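Local coordinates for protein putative oxidoreductase (Jannaschia sp., PDB 3C24) that is a putative oxidoreductase that probably binds a dinucleotide cofactor in a Rossmann-type domain and pairs through a helical C-terminal region, its substrate being unknown, at residues A[206-209]-A[210-213]; A[219-222]-A[223-227]; A[232-235]-A[236-240]; A[130-134]-A[135-139]. One frame throughout, in Å; residues are numbered along the deposited sequence. Where two conformers were deposited one is given.

Interaction 1: A[206-209]-A[210-213]. With SO4 (sulfate ion), chain F.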
loop_
_atom_site.group_PDB
_atom_site.type_symbol
_atom_site.label_atom_id
_atom_site.label_comp_id
_atom_site.label_asym_id
_atom_site.label_seq_id
_atom_site.Cartn_x
_atom_site.Cartn_y
_atom_site.Cartn_z
HETATM N N MSE A 206 4.599 -7.999 4.795
HETATM C CA MSE A 206 3.204 -8.207 4.393
HETATM C C MSE A 206 3.076 -9.407 3.503
HETATM O O MSE A 206 2.177 -10.214 3.650
HETATM C CB MSE A 206 2.604 -7.008 3.668
HETATM C CG MSE A 206 2.552 -5.728 4.401
HETATM SE SE MSE A 206 1.471 -5.828 6.050
HETATM C CE MSE A 206 3.053 -6.041 7.213
ATOM N N VAL A 207 4.031 -9.582 2.586
ATOM C CA VAL A 207 4.018 -10.756 1.709
ATOM C C VAL A 207 4.251 -12.032 2.542
ATOM O O VAL A 207 3.585 -13.055 2.380
ATOM C CB VAL A 207 5.144 -10.683 0.625
ATOM C CG1 VAL A 207 5.249 -12.058 -0.137
ATOM C CG2 VAL A 207 4.894 -9.525 -0.349
ATOM N N HIS A 208 5.205 -11.978 3.435
ATOM C CA HIS A 208 5.519 -13.135 4.237
ATOM C C HIS A 208 4.388 -13.472 5.203
ATOM O O HIS A 208 4.233 -14.633 5.603
ATOM C CB HIS A 208 6.821 -12.980 4.988
ATOM C CG HIS A 208 8.024 -13.022 4.086
ATOM N ND1 HIS A 208 9.287 -12.665 4.507
ATOM C CD2 HIS A 208 8.141 -13.348 2.774
ATOM C CE1 HIS A 208 10.136 -12.809 3.502
ATOM N NE2 HIS A 208 9.472 -13.229 2.440
ATOM N N ALA A 209 3.562 -12.483 5.521
ATOM C CA ALA A 209 2.415 -12.725 6.415
ATOM C C ALA A 209 1.334 -13.505 5.631
ATOM O O ALA A 209 0.678 -14.409 6.141
ATOM C CB ALA A 209 1.892 -11.446 6.997
ATOM N N VAL A 210 1.175 -13.153 4.360
ATOM C CA VAL A 210 0.283 -13.911 3.484
ATOM C C VAL A 210 0.805 -15.373 3.404
ATOM O O VAL A 210 0.042 -16.372 3.510
ATOM C CB VAL A 210 0.095 -13.231 2.092
ATOM C CG1 VAL A 210 -0.571 -14.246 1.048
ATOM C CG2 VAL A 210 -0.677 -11.902 2.280
ATOM N N ASP A 211 2.114 -15.508 3.239
ATOM C CA ASP A 211 2.753 -16.838 3.136
ATOM C C ASP A 211 2.513 -17.671 4.402
ATOM O O ASP A 211 2.202 -18.864 4.384
ATOM C CB ASP A 211 4.269 -16.753 2.940
ATOM C CG ASP A 211 4.690 -16.123 1.643
ATOM O OD1 ASP A 211 3.903 -16.100 0.666
ATOM O OD2 ASP A 211 5.863 -15.637 1.621
ATOM N N GLU A 212 2.570 -17.005 5.544
ATOM C CA GLU A 212 2.333 -17.668 6.811
ATOM C C GLU A 212 0.901 -18.219 6.914
ATOM O O GLU A 212 0.638 -19.385 7.363
ATOM C CB GLU A 212 2.681 -16.714 7.961
ATOM C CG GLU A 212 2.462 -17.255 9.382
ATOM C CD GLU A 212 3.611 -18.087 9.914
ATOM O OE1 GLU A 212 4.530 -18.450 9.110
ATOM O OE2 GLU A 212 3.595 -18.406 11.114
ATOM N N CYS A 213 -0.040 -17.409 6.464
ATOM C CA CYS A 213 -1.458 -17.809 6.463
ATOM C C CYS A 213 -1.672 -19.102 5.695
ATOM O O CYS A 213 -2.328 -20.034 6.154
ATOM C CB CYS A 213 -2.336 -16.706 5.901
ATOM S SG CYS A 213 -2.519 -15.292 7.019
HETATM S S SO4 F . 11.118 -12.968 7.588
HETATM O O1 SO4 F . 12.512 -12.597 7.318
HETATM O O2 SO4 F . 10.203 -12.014 6.885
HETATM O O3 SO4 F . 10.920 -14.279 7.047
HETATM O O4 SO4 F . 10.975 -12.864 9.022
#
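Asp211 reaches back along one turn of helix 184-217 to His208 and Val207. Its OD2 comes within 3.4 Å of His208 CD2, the imidazole and carboxylate planes being 36° apart, and the same oxygen lies 4.0 Å from Val207 CG1, the two side chains running alongside each other. The packed side of the turn is formed by Met206, Ala209, Val210 and Cys213, all buried; here backbone bonds run from Val210 N to Met206 O and from Cys213 N to Ala209 O, and Val210 CG2 sits 3.6 Å from Met206 O. Val207, His208, Asp211 and Glu212 are on the looser, partly exposed side. With CG anti to the carbonyl carbon (chi1 -70°), the His208 ring swings outward and donates from ND1, in the ring plane, to O2 of a sulfate at 2.6 Å in a nearly straight bond (168°). Lys259, Trp267 and Arg268 of the second subunit grip the same ion, which probably came from the crystallisation liquor. A leucine in place of His208 would probably leave sulfate O2 without its imidazole donor and Asp211 OD2 without its ring neighbour. Met206 and Val210 pack on helix 221-239, Val210 against Leu225 and Met228, whereas Ala209 meets Leu194 of the second subunit, placing this turn of helix 184-217 between its hairpin partner and the other chain.

Interaction 2: A[219-222]-A[223-227]; sequences IDRQ and AALDF
Ile219 opens the segment by laying CG2 4.0 Å from Ala223 CB, an apolar contact that the same methyl extends to Ala224 CB. Asp220 follows at the N-cap position of helix 221-239, but its carboxylate makes no capping bond; its carbonyl O accepts the i to i+4 bond from Ala224 N at 3.1 Å, together with a weak bond from Ala223 N. Arg221 stretches out with CG anti to the backbone N (chi1 -163°) and the chain extended to NE, a course that carries the guanidinium across the Leu225 isobutyl group, its far end held by Asp211. Gln222 bends at chi2 (61°) and donates a hydrogen bond from NE2 to Asp226 OD1 at 2.8 Å; the acceptor lies in the amide plane, yet the donor stands above the carboxylate plane, 46° out of it. OD2 of Asp226 is bonded to Arg178 and His180 of the second subunit, and together these partners restrain the carboxylate's rotation. The arrangement is a helix N-terminus following a tight helix-to-helix connection, with i to i+4 side-chain pairs along its first turns, in a helical C-terminal region consistent with the 6-phosphogluconate dehydrogenase C-terminal family.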
loop_
_atom_site.group_PDB
_atom_site.type_symbol
_atom_site.label_atom_id
_atom_site.label_comp_id
_atom_site.label_asym_id
_atom_site.label_seq_id
_atom_site.Cartn_x
_atom_site.Cartn_y
_atom_site.Cartn_z
ATOM N N ILE A 219 -4.714 -21.646 5.031
ATOM C CA ILE A 219 -5.603 -20.746 4.321
ATOM C C ILE A 219 -5.210 -20.708 2.857
ATOM O O ILE A 219 -4.048 -20.552 2.515
ATOM C CB ILE A 219 -5.575 -19.321 4.911
ATOM C CG1 ILE A 219 -5.982 -19.379 6.395
ATOM C CG2 ILE A 219 -6.483 -18.400 4.113
ATOM C CD1 ILE A 219 -5.696 -18.129 7.228
ATOM N N ASP A 220 -6.197 -20.913 2.012
ATOM C CA ASP A 220 -5.989 -20.787 0.564
ATOM C C ASP A 220 -5.216 -19.512 0.314
ATOM O O ASP A 220 -5.606 -18.441 0.751
ATOM C CB ASP A 220 -7.312 -20.692 -0.196
ATOM C CG ASP A 220 -7.132 -20.702 -1.707
ATOM O OD1 ASP A 220 -6.213 -21.399 -2.218
ATOM O OD2 ASP A 220 -7.950 -20.053 -2.389
ATOM N N ARG A 221 -4.138 -19.600 -0.459
ATOM C CA ARG A 221 -3.320 -18.368 -0.642
ATOM C C ARG A 221 -4.083 -17.241 -1.315
ATOM O O ARG A 221 -3.873 -16.118 -0.928
ATOM C CB ARG A 221 -1.926 -18.607 -1.309
ATOM C CG ARG A 221 -0.919 -17.402 -1.118
ATOM C CD ARG A 221 0.476 -17.628 -1.758
ATOM N NE ARG A 221 1.447 -16.589 -1.343
ATOM C CZ ARG A 221 1.685 -15.471 -1.990
ATOM N NH1 ARG A 221 1.045 -15.213 -3.123
ATOM N NH2 ARG A 221 2.573 -14.618 -1.504
ATOM N N GLN A 222 -4.960 -17.531 -2.251
ATOM C CA GLN A 222 -5.721 -16.470 -2.910
ATOM C C GLN A 222 -6.634 -15.762 -1.912
ATOM O O GLN A 222 -6.893 -14.586 -2.038
ATOM C CB GLN A 222 -6.571 -16.999 -4.063
ATOM C CG GLN A 222 -7.120 -15.868 -4.936
ATOM C CD GLN A 222 -5.997 -15.021 -5.587
ATOM O OE1 GLN A 222 -5.139 -15.556 -6.307
ATOM N NE2 GLN A 222 -6.034 -13.693 -5.387
ATOM N N ALA A 223 -7.133 -16.512 -0.959
ATOM C CA ALA A 223 -7.983 -15.926 0.103
ATOM C C ALA A 223 -7.171 -14.969 0.910
ATOM O O ALA A 223 -7.597 -13.837 1.195
ATOM C CB ALA A 223 -8.602 -17.017 1.033
ATOM N N ALA A 224 -5.983 -15.414 1.343
ATOM C CA ALA A 224 -5.128 -14.546 2.185
ATOM C C ALA A 224 -4.672 -13.336 1.420
ATOM O O ALA A 224 -4.573 -12.230 1.968
ATOM C CB ALA A 224 -3.936 -15.310 2.724
ATOM N N LEU A 225 -4.349 -13.549 0.154
ATOM C CA LEU A 225 -3.901 -12.445 -0.734
ATOM C C LEU A 225 -5.001 -11.422 -0.925
ATOM O O LEU A 225 -4.770 -10.237 -0.800
ATOM C CB LEU A 225 -3.426 -12.934 -2.109
ATOM C CG LEU A 225 -2.034 -13.517 -2.317
ATOM C CD1 LEU A 225 -1.989 -14.250 -3.660
ATOM C CD2 LEU A 225 -0.915 -12.429 -2.236
ATOM N N ASP A 226 -6.174 -11.887 -1.298
ATOM C CA ASP A 226 -7.334 -11.008 -1.479
ATOM C C ASP A 226 -7.574 -10.185 -0.218
ATOM O O ASP A 226 -7.805 -8.978 -0.282
ATOM C CB ASP A 226 -8.623 -11.791 -1.818
ATOM C CG ASP A 226 -8.643 -12.307 -3.263
ATOM O OD1 ASP A 226 -7.790 -11.901 -4.083
ATOM O OD2 ASP A 226 -9.502 -13.160 -3.559
ATOM N N PHE A 227 -7.479 -10.845 0.926
ATOM C CA PHE A 227 -7.737 -10.194 2.216
ATOM C C PHE A 227 -6.676 -9.104 2.493
ATOM O O PHE A 227 -6.996 -7.965 2.843
ATOM C CB PHE A 227 -7.804 -11.223 3.358
ATOM C CG PHE A 227 -8.509 -10.700 4.575
ATOM C CD1 PHE A 227 -9.832 -10.846 4.706
ATOM C CD2 PHE A 227 -7.795 -10.053 5.599
ATOM C CE1 PHE A 227 -10.506 -10.332 5.807
ATOM C CE2 PHE A 227 -8.515 -9.542 6.691
ATOM C CZ PHE A 227 -9.828 -9.722 6.763
#

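Interaction 3: A[232-235]-A[236-240]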
loop_
_atom_site.group_PDB
_atom_site.type_symbol
_atom_site.label_atom_id
_atom_site.label_comp_id
_atom_site.label_asym_id
_atom_site.label_seq_id
_atom_site.Cartn_x
_atom_site.Cartn_y
_atom_site.Cartn_z
ATOM N N LEU A 232 -4.892 -3.497 2.634
ATOM C CA LEU A 232 -3.886 -2.472 2.386
ATOM C C LEU A 232 -4.557 -1.277 1.726
ATOM O O LEU A 232 -4.251 -0.118 2.007
ATOM C CB LEU A 232 -2.703 -3.000 1.532
ATOM C CG LEU A 232 -1.749 -3.911 2.308
ATOM C CD1 LEU A 232 -0.696 -4.450 1.333
ATOM C CD2 LEU A 232 -1.107 -3.191 3.475
ATOM N N ASN A 233 -5.505 -1.561 0.869
ATOM C CA ASN A 233 -6.280 -0.514 0.182
ATOM C C ASN A 233 -6.994 0.376 1.192
ATOM O O ASN A 233 -6.777 1.579 1.270
ATOM C CB ASN A 233 -7.284 -1.122 -0.737
ATOM C CG ASN A 233 -7.917 -0.108 -1.695
ATOM O OD1 ASN A 233 -7.277 0.906 -2.106
ATOM N ND2 ASN A 233 -9.165 -0.364 -2.075
ATOM N N VAL A 234 -7.824 -0.231 2.002
ATOM C CA VAL A 234 -8.584 0.568 2.960
ATOM C C VAL A 234 -7.703 1.195 4.058
ATOM O O VAL A 234 -7.948 2.339 4.422
ATOM C CB VAL A 234 -9.759 -0.252 3.567
ATOM C CG1 VAL A 234 -9.315 -1.209 4.616
ATOM C CG2 VAL A 234 -10.826 0.688 4.127
ATOM N N GLU A 235 -6.686 0.477 4.566
ATOM C CA GLU A 235 -5.887 0.990 5.669
ATOM C C GLU A 235 -4.956 2.101 5.221
ATOM O O GLU A 235 -4.881 3.122 5.899
ATOM C CB GLU A 235 -5.129 -0.133 6.368
ATOM C CG GLU A 235 -6.052 -1.171 6.996
ATOM C CD GLU A 235 -5.356 -2.243 7.773
ATOM O OE1 GLU A 235 -4.150 -2.117 8.020
ATOM O OE2 GLU A 235 -6.049 -3.239 8.149
ATOM N N ILE A 236 -4.319 1.959 4.047
ATOM C CA ILE A 236 -3.449 3.044 3.565
ATOM C C ILE A 236 -4.308 4.245 3.247
ATOM O O ILE A 236 -3.962 5.385 3.552
ATOM C CB ILE A 236 -2.549 2.590 2.358
ATOM C CG1 ILE A 236 -1.635 1.457 2.805
ATOM C CG2 ILE A 236 -1.763 3.795 1.812
ATOM C CD1 ILE A 236 -0.814 0.744 1.669
ATOM N N ALA A 237 -5.470 4.016 2.663
ATOM C CA ALA A 237 -6.361 5.123 2.293
ATOM C C ALA A 237 -6.795 5.903 3.545
ATOM O O ALA A 237 -6.748 7.133 3.574
ATOM C CB ALA A 237 -7.597 4.652 1.500
HETATM N N MSE A 238 -7.185 5.178 4.587
HETATM C CA MSE A 238 -7.644 5.833 5.834
HETATM C C MSE A 238 -6.501 6.553 6.538
HETATM O O MSE A 238 -6.642 7.711 6.933
HETATM C CB MSE A 238 -8.320 4.839 6.788
HETATM C CG MSE A 238 -9.589 4.356 6.215
HETATM SE SE MSE A 238 -10.674 3.343 7.514
HETATM C CE MSE A 238 -9.441 1.949 7.729
ATOM N N TRP A 239 -5.359 5.885 6.634
ATOM C CA TRP A 239 -4.260 6.461 7.376
ATOM C C TRP A 239 -3.636 7.676 6.721
ATOM O O TRP A 239 -3.058 8.556 7.429
ATOM C CB TRP A 239 -3.225 5.392 7.760
ATOM C CG TRP A 239 -3.387 4.957 9.165
ATOM C CD1 TRP A 239 -2.701 5.427 10.237
ATOM C CD2 TRP A 239 -4.287 3.982 9.665
ATOM N NE1 TRP A 239 -3.108 4.802 11.361
ATOM C CE2 TRP A 239 -4.085 3.908 11.049
ATOM C CE3 TRP A 239 -5.258 3.183 9.085
ATOM C CZ2 TRP A 239 -4.811 3.067 11.861
ATOM C CZ3 TRP A 239 -5.977 2.340 9.890
ATOM C CH2 TRP A 239 -5.758 2.296 11.266
ATOM N N PHE A 240 -3.677 7.701 5.398
ATOM C CA PHE A 240 -3.050 8.793 4.578
ATOM C C PHE A 240 -4.064 9.847 4.091
ATOM O O PHE A 240 -3.756 10.693 3.259
ATOM C CB PHE A 240 -2.203 8.224 3.467
ATOM C CG PHE A 240 -0.865 7.678 3.923
ATOM C CD1 PHE A 240 0.249 8.492 3.992
ATOM C CD2 PHE A 240 -0.728 6.382 4.316
ATOM C CE1 PHE A 240 1.493 7.962 4.399
ATOM C CE2 PHE A 240 0.478 5.883 4.728
ATOM C CZ PHE A 240 1.586 6.688 4.777
#
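Ile236 climbs back over the turn of helix 221-239 that precedes it, and its side chain can be followed outward atom by atom. CB and CG1 each lie 3.2 Å from Leu232 O, the carbonyl that also accepts from Ile236 N. CG1 stands anti to the carbonyl carbon (chi1 -62°), and an extended chi2 (172°) carries CD1 to 3.6 Å from that oxygen and 4.2 Å from Leu232 CB. The side chain also packs on Leu128 and Phe129 of a nearby loop. Cutting it back to an alanine here is likely to open a gap between Leu232 CB and that loop. Two residues on, Val234 and the selenomethionine Met238 run side by side in the same direction, Val234 CG2 meeting the Met238 CE methyl at 4.1 Å. Glu235 O receives Trp239 N at 2.9 Å and also has the indole edge against it, CE3 being 3.2 Å from this oxygen near the ring plane. Lys245 makes a cation-pi contact with the ring. This final, buried stretch of helix 221-239 thus packs on the 128-129 loop of its own chain, while Glu235 meets Ala199, and Trp239 meets Met200 and hydrogen-bonds through NE1 to Glu204, all on helix 184-217 of the second subunit.

Interaction 4: A[130-134]-A[135-139]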
loop_
_atom_site.group_PDB
_atom_site.type_symbol
_atom_site.label_atom_id
_atom_site.label_comp_id
_atom_site.label_asym_id
_atom_site.label_seq_id
_atom_site.Cartn_x
_atom_site.Cartn_y
_atom_site.Cartn_z
ATOM N N ASN A 130 -4.371 7.323 -7.583
ATOM C CA ASN A 130 -4.290 8.329 -8.616
ATOM C C ASN A 130 -5.537 8.345 -9.488
ATOM O O ASN A 130 -6.414 7.521 -9.367
ATOM C CB ASN A 130 -3.053 8.043 -9.439
ATOM C CG ASN A 130 -3.135 6.722 -10.126
ATOM O OD1 ASN A 130 -3.896 6.528 -11.076
ATOM N ND2 ASN A 130 -2.376 5.761 -9.614
ATOM N N ASP A 131 -5.559 9.351 -10.344
ATOM C CA ASP A 131 -6.631 9.633 -11.291
ATOM C C ASP A 131 -6.332 9.226 -12.713
ATOM O O ASP A 131 -7.020 9.654 -13.614
ATOM C CB ASP A 131 -6.864 11.154 -11.371
ATOM C CG ASP A 131 -5.603 11.943 -11.839
ATOM O OD1 ASP A 131 -4.495 11.367 -12.026
ATOM O OD2 ASP A 131 -5.699 13.191 -11.991
ATOM N N GLU A 132 -5.306 8.444 -12.919
ATOM C CA GLU A 132 -4.908 8.079 -14.285
ATOM C C GLU A 132 -5.973 7.247 -14.953
ATOM O O GLU A 132 -6.639 6.446 -14.323
ATOM C CB GLU A 132 -3.606 7.324 -14.311
ATOM C CG GLU A 132 -2.444 8.089 -13.660
ATOM C CD GLU A 132 -1.833 9.189 -14.474
ATOM O OE1 GLU A 132 -2.150 9.294 -15.680
ATOM O OE2 GLU A 132 -1.040 9.949 -13.868
ATOM N N THR A 133 -6.147 7.484 -16.242
ATOM C CA THR A 133 -7.121 6.750 -17.036
ATOM C C THR A 133 -6.513 5.966 -18.197
ATOM O O THR A 133 -7.049 4.957 -18.604
ATOM C CB THR A 133 -8.214 7.671 -17.567
ATOM O OG1 THR A 133 -7.625 8.715 -18.359
ATOM C CG2 THR A 133 -9.002 8.277 -16.419
ATOM N N ASP A 134 -5.392 6.427 -18.742
ATOM C CA ASP A 134 -4.703 5.661 -19.802
ATOM C C ASP A 134 -4.222 4.345 -19.230
ATOM O O ASP A 134 -3.572 4.301 -18.176
ATOM C CB ASP A 134 -3.569 6.506 -20.370
ATOM C CG ASP A 134 -2.573 5.700 -21.172
ATOM O OD1 ASP A 134 -2.873 4.569 -21.573
ATOM O OD2 ASP A 134 -1.451 6.236 -21.378
ATOM N N PRO A 135 -4.551 3.233 -19.864
ATOM C CA PRO A 135 -4.173 2.003 -19.184
ATOM C C PRO A 135 -2.680 1.812 -18.908
ATOM O O PRO A 135 -2.323 1.204 -17.900
ATOM C CB PRO A 135 -4.670 0.910 -20.122
ATOM C CG PRO A 135 -5.240 1.546 -21.225
ATOM C CD PRO A 135 -5.334 2.984 -21.073
ATOM N N ALA A 136 -1.842 2.368 -19.777
ATOM C CA ALA A 136 -0.394 2.220 -19.644
ATOM C C ALA A 136 0.081 3.075 -18.470
ATOM O O ALA A 136 1.066 2.754 -17.790
ATOM C CB ALA A 136 0.328 2.629 -20.908
ATOM N N ALA A 137 -0.678 4.129 -18.192
ATOM C CA ALA A 137 -0.414 5.014 -17.057
ATOM C C ALA A 137 -0.844 4.333 -15.726
ATOM O O ALA A 137 -0.161 4.396 -14.694
ATOM C CB ALA A 137 -1.146 6.363 -17.227
ATOM N N ARG A 138 -1.979 3.643 -15.781
ATOM C CA ARG A 138 -2.518 2.986 -14.603
ATOM C C ARG A 138 -1.629 1.867 -14.102
ATOM O O ARG A 138 -1.644 1.608 -12.909
ATOM C CB ARG A 138 -3.939 2.477 -14.817
ATOM C CG ARG A 138 -4.905 3.641 -15.040
ATOM C CD ARG A 138 -6.356 3.183 -15.091
ATOM N NE ARG A 138 -6.813 2.876 -13.736
ATOM C CZ ARG A 138 -8.052 2.570 -13.425
ATOM N NH1 ARG A 138 -8.975 2.555 -14.367
ATOM N NH2 ARG A 138 -8.367 2.349 -12.163
ATOM N N THR A 139 -0.872 1.246 -14.996
ATOM C CA THR A 139 0.050 0.164 -14.636
ATOM C C THR A 139 1.493 0.623 -14.682
ATOM O O THR A 139 2.418 -0.178 -14.652
ATOM C CB THR A 139 -0.136 -1.095 -15.511
ATOM O OG1 THR A 139 0.045 -0.776 -16.904
ATOM C CG2 THR A 139 -1.551 -1.705 -15.278
HETATM O O HOH W 1 -4.731 4.029 -11.675
HETATM O O HOH W 2 -2.035 2.952 -10.579
HETATM O O HOH W 3 -8.980 3.533 -17.345
#
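A capped helix start preceded by an Asx turn joins the loop after strand 117-123 to the short helix 135-138. At the cap, Asp134 OD1 accepts from Ala136 N at 3.0 Å (158°), the donor standing well above the carboxylate plane rather than in it. CG of Asp134 is anti to the backbone N (chi1 164°), which carries the carboxylate forward over the first turn, while the backbone O of Asp134 receives Arg138 N at 3.0 Å and, weakly, Ala137 N. Upstream, Asn130 OD1 takes the N-H of Glu132 on a lone pair, in the carbonyl plane. A bend at chi2 (-77°) folds the Glu132 carboxylate back, OE1 lying 3.5 Å from Ala137 CB; its other oxygen forms a salt bridge with Lys147. Arg138 runs back along the loop, its CD 3.4 Å from Glu132 O. Three waters complete the seam: one links Asn130 OD1 to Arg138 NE, another Asn130 ND2 to Arg138 O, and a third, at the guanidinium edge, links Arg138 NH1 to Thr133 O. Arg138 NH2 bonds to Glu132 O of the second subunit, and the reciprocal bond is also made. Two bridging waters and Glu132 O of the second subunit thus accept from the guanidinium, and these bonds are likely to restrain its rotation and offset its charge at the dimer contact.

Interactions 1 and 2 face each other across the connection between helices 184-217 and 221-239, with centres about 9 Å apart: Asp211 OD1 and Arg221 NH2 form a salt bridge of 2.9 Å, and Val210 CG1 packs 3.7 Å from Leu225 CG. Interaction 3 lies further along helix 221-239, its centre about 19 Å from those of interactions 1 and 2. Interaction 4 stands apart on the loop and short helix of 130-139, its nearest atoms about 9 Å from interaction 3 and about 17 Å from interaction 1. All four contacts touch the second subunit; the sulfate at interaction 1, held by both chains, indicates that an anion can bind there, without implying a functional role.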